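Local structure of neck appendage protein (Bacillus phage GA-1, 3GUD) at residues V69-W74 with A94-S99. The protein carries in this C-terminal domain an intramolecular chaperone that mediates triple-beta-helix folding, probably of the rest of the appendage protein. Sequence-based numbering, arbitrary orientation. Where two conformers were deposited one is given.
Sequences VGYDEW and AGNIYS
The indole of Trp74 lies flat over the backbone of Gly95, whose carbonyl O sits above the centre of the ring system, 3.4 Å from Trp74 CD2. Trp74 CG is placed between its own backbone N and carbonyl carbon (chi1 57°), which folds the ring back across the opposing chain. The same Gly95 O accepts a hydrogen bond from the backbone N of Trp74, 3.3 Å away, and Trp74 NE1 is hydrogen-bonded to the carbonyl of Glu93, so the indole is fixed at its nitrogen. At its far rim Trp74 CZ3 meets Ile97 CG2 edge-on at 3.5 Å. Residues 69-73 and 96-99 form the base of a long antiparallel beta hairpin that projects from the helical part of this Peptidase S74 chaperone domain. Gly70 with Ser99 and Asp72 with Ile97 are its hydrogen-bonded pairs; the bond from Ile97 N to Asp72 O measures 2.9 Å. On the face carrying Tyr71 and Tyr98, a non-hydrogen-bonded pair, the edge of the Tyr71 ring is directed at the face of Tyr98, with planes at 61°. Tyr71 OH reaches on to Asn96 CB, while Phe64 touches both tyrosines. A second subunit packs His5 on Ile97, and its Arg4 donates to Tyr98 O.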
ATOM      1  N   VAL A  69     -11.664   0.921  -8.775  1.00 37.73           N
ATOM      2  CA  VAL A  69     -12.066   2.319  -8.991  1.00 35.01           C
ATOM      3  C   VAL A  69     -13.303   2.700  -8.157  1.00 36.67           C
ATOM      4  O   VAL A  69     -14.144   1.858  -7.866  1.00 36.07           O
ATOM      5  CB  VAL A  69     -12.327   2.601 -10.494  1.00 34.37           C
ATOM      6  CG1 VAL A  69     -13.408   3.625 -10.648  1.00 40.04           C
ATOM      7  CG2 VAL A  69     -11.050   3.065 -11.190  1.00 33.92           C
ATOM      8  N   GLY A  70     -13.393   3.968  -7.764  1.00 36.26           N
ATOM      9  CA  GLY A  70     -14.530   4.470  -7.022  1.00 34.08           C
ATOM     10  C   GLY A  70     -15.161   5.643  -7.730  1.00 34.19           C
ATOM     11  O   GLY A  70     -14.529   6.295  -8.576  1.00 35.01           O
ATOM     12  N   TYR A  71     -16.429   5.890  -7.431  1.00 36.66           N
ATOM     13  CA  TYR A  71     -17.087   7.093  -7.947  1.00 37.25           C
ATOM     14  C   TYR A  71     -17.833   7.757  -6.813  1.00 38.31           C
ATOM     15  O   TYR A  71     -18.388   7.101  -5.951  1.00 40.67           O
ATOM     16  CB  TYR A  71     -18.040   6.796  -9.109  1.00 39.35           C
ATOM     17  CG  TYR A  71     -18.790   8.024  -9.602  1.00 38.90           C
ATOM     18  CD1 TYR A  71     -18.230   8.880 -10.550  1.00 40.59           C
ATOM     19  CD2 TYR A  71     -20.062   8.317  -9.124  1.00 39.31           C
ATOM     20  CE1 TYR A  71     -18.922   9.993 -11.010  1.00 38.20           C
ATOM     21  CE2 TYR A  71     -20.763   9.416  -9.575  1.00 39.64           C
ATOM     22  CZ  TYR A  71     -20.195  10.250 -10.512  1.00 37.98           C
ATOM     23  OH  TYR A  71     -20.921  11.335 -10.933  1.00 39.10           O
ATOM     24  N   ASP A  72     -17.801   9.074  -6.840  1.00 39.66           N
ATOM     25  CA  ASP A  72     -18.353   9.854  -5.757  0.57 40.90           C
ATOM     26  C   ASP A  72     -18.973  11.109  -6.321  1.00 43.29           C
ATOM     27  O   ASP A  72     -18.471  11.748  -7.261  1.00 44.34           O
ATOM     28  CB  ASP A  72     -17.313  10.187  -4.665  0.57 42.17           C
ATOM     29  CG  ASP A  72     -17.943  10.855  -3.428  0.57 41.34           C
ATOM     30  OD1 ASP A  72     -19.183  10.803  -3.294  0.57 41.55           O
ATOM     31  OD2 ASP A  72     -17.174  11.407  -2.614  0.57 43.08           O
ATOM     32  N   GLU A  73     -20.146  11.422  -5.778  1.00 45.57           N
ATOM     33  CA  GLU A  73     -20.938  12.539  -6.283  1.00 44.52           C
ATOM     34  C   GLU A  73     -21.644  13.289  -5.160  1.00 48.61           C
ATOM     35  O   GLU A  73     -21.970  12.701  -4.116  1.00 52.67           O
ATOM     36  CB  GLU A  73     -21.947  12.031  -7.303  1.00 45.65           C
ATOM     37  CG  GLU A  73     -23.306  12.714  -7.232  1.00 51.55           C
ATOM     38  CD  GLU A  73     -24.358  11.897  -6.487  1.00 55.33           C
ATOM     39  OE1 GLU A  73     -24.164  10.671  -6.306  1.00 52.68           O
ATOM     40  OE2 GLU A  73     -25.385  12.499  -6.103  1.00 58.78           O
ATOM     41  N   TRP A  74     -21.893  14.582  -5.356  1.00 47.90           N
ATOM     42  CA  TRP A  74     -22.397  15.390  -4.238  1.00 53.29           C
ATOM     43  C   TRP A  74     -23.382  16.528  -4.543  1.00 57.61           C
ATOM     44  O   TRP A  74     -23.502  16.998  -5.678  1.00 56.15           O
ATOM     45  CB  TRP A  74     -21.250  15.912  -3.358  1.00 51.75           C
ATOM     46  CG  TRP A  74     -20.219  16.729  -4.054  1.00 48.35           C
ATOM     47  CD1 TRP A  74     -20.261  18.070  -4.320  1.00 51.28           C
ATOM     48  CD2 TRP A  74     -18.956  16.258  -4.538  1.00 47.70           C
ATOM     49  NE1 TRP A  74     -19.099  18.455  -4.955  1.00 52.96           N
ATOM     50  CE2 TRP A  74     -18.284  17.358  -5.102  1.00 50.01           C
ATOM     51  CE3 TRP A  74     -18.330  15.004  -4.553  1.00 45.14           C
ATOM     52  CZ2 TRP A  74     -17.007  17.236  -5.680  1.00 48.18           C
ATOM     53  CZ3 TRP A  74     -17.071  14.882  -5.127  1.00 43.92           C
ATOM     54  CH2 TRP A  74     -16.423  15.988  -5.678  1.00 48.10           C
ATOM     55  N   ALA A  94     -21.736  21.692  -6.739  1.00 66.17           N
ATOM     56  CA  ALA A  94     -21.910  20.282  -7.068  1.00 61.62           C
ATOM     57  C   ALA A  94     -20.822  19.805  -8.024  1.00 60.90           C
ATOM     58  O   ALA A  94     -20.496  20.486  -9.001  1.00 60.35           O
ATOM     59  CB  ALA A  94     -23.288  20.043  -7.670  1.00 59.90           C
ATOM     60  N   GLY A  95     -20.266  18.632  -7.729  1.00 56.16           N
ATOM     61  CA  GLY A  95     -19.261  18.019  -8.576  1.00 51.95           C
ATOM     62  C   GLY A  95     -19.282  16.518  -8.402  1.00 47.12           C
ATOM     63  O   GLY A  95     -20.161  15.975  -7.737  1.00 47.97           O
ATOM     64  N   ASN A  96     -18.324  15.843  -9.019  1.00 43.45           N
ATOM     65  CA  ASN A  96     -18.118  14.424  -8.787  1.00 43.56           C
ATOM     66  C   ASN A  96     -16.636  14.158  -8.892  1.00 44.72           C
ATOM     67  O   ASN A  96     -15.854  15.068  -9.182  1.00 46.06           O
ATOM     68  CB  ASN A  96     -18.896  13.557  -9.789  1.00 43.29           C
ATOM     69  CG  ASN A  96     -18.640  13.949 -11.233  1.00 41.60           C
ATOM     70  OD1 ASN A  96     -17.719  13.445 -11.872  1.00 40.28           O
ATOM     71  ND2 ASN A  96     -19.450  14.866 -11.749  1.00 41.22           N
ATOM     72  N   ILE A  97     -16.240  12.915  -8.672  1.00 42.94           N
ATOM     73  CA  ILE A  97     -14.831  12.601  -8.650  1.00 42.24           C
ATOM     74  C   ILE A  97     -14.663  11.097  -8.717  1.00 40.09           C
ATOM     75  O   ILE A  97     -15.378  10.361  -8.045  1.00 39.96           O
ATOM     76  CB  ILE A  97     -14.174  13.179  -7.368  1.00 41.49           C
ATOM     77  CG1 ILE A  97     -12.649  13.112  -7.440  1.00 42.32           C
ATOM     78  CG2 ILE A  97     -14.693  12.481  -6.131  1.00 39.34           C
ATOM     79  CD1 ILE A  97     -11.978  13.290  -6.093  1.00 44.52           C
ATOM     80  N   TYR A  98     -13.740  10.650  -9.559  1.00 40.72           N
ATOM     81  CA  TYR A  98     -13.322   9.258  -9.578  1.00 39.97           C
ATOM     82  C   TYR A  98     -11.992   9.151  -8.856  1.00 41.42           C
ATOM     83  O   TYR A  98     -11.109   9.986  -9.039  1.00 44.34           O
ATOM     84  CB  TYR A  98     -13.150   8.767 -11.008  1.00 40.10           C
ATOM     85  CG  TYR A  98     -14.444   8.574 -11.761  1.00 42.90           C
ATOM     86  CD1 TYR A  98     -15.102   9.655 -12.342  1.00 43.25           C
ATOM     87  CD2 TYR A  98     -15.002   7.303 -11.908  1.00 42.10           C
ATOM     88  CE1 TYR A  98     -16.290   9.482 -13.047  1.00 42.60           C
ATOM     89  CE2 TYR A  98     -16.191   7.114 -12.611  1.00 44.15           C
ATOM     90  CZ  TYR A  98     -16.830   8.209 -13.183  1.00 44.67           C
ATOM     91  OH  TYR A  98     -18.007   8.035 -13.885  1.00 41.41           O
ATOM     92  N   SER A  99     -11.856   8.133  -8.022  1.00 38.28           N
ATOM     93  CA  SER A  99     -10.618   7.903  -7.303  1.00 39.61           C
ATOM     94  C   SER A  99     -10.200   6.505  -7.662  1.00 37.94           C
ATOM     95  O   SER A  99     -10.833   5.886  -8.494  1.00 39.89           O
ATOM     96  CB  SER A  99     -10.832   8.032  -5.789  1.00 42.10           C
ATOM     97  OG  SER A  99     -11.853   7.168  -5.319  1.00 39.17           O
TER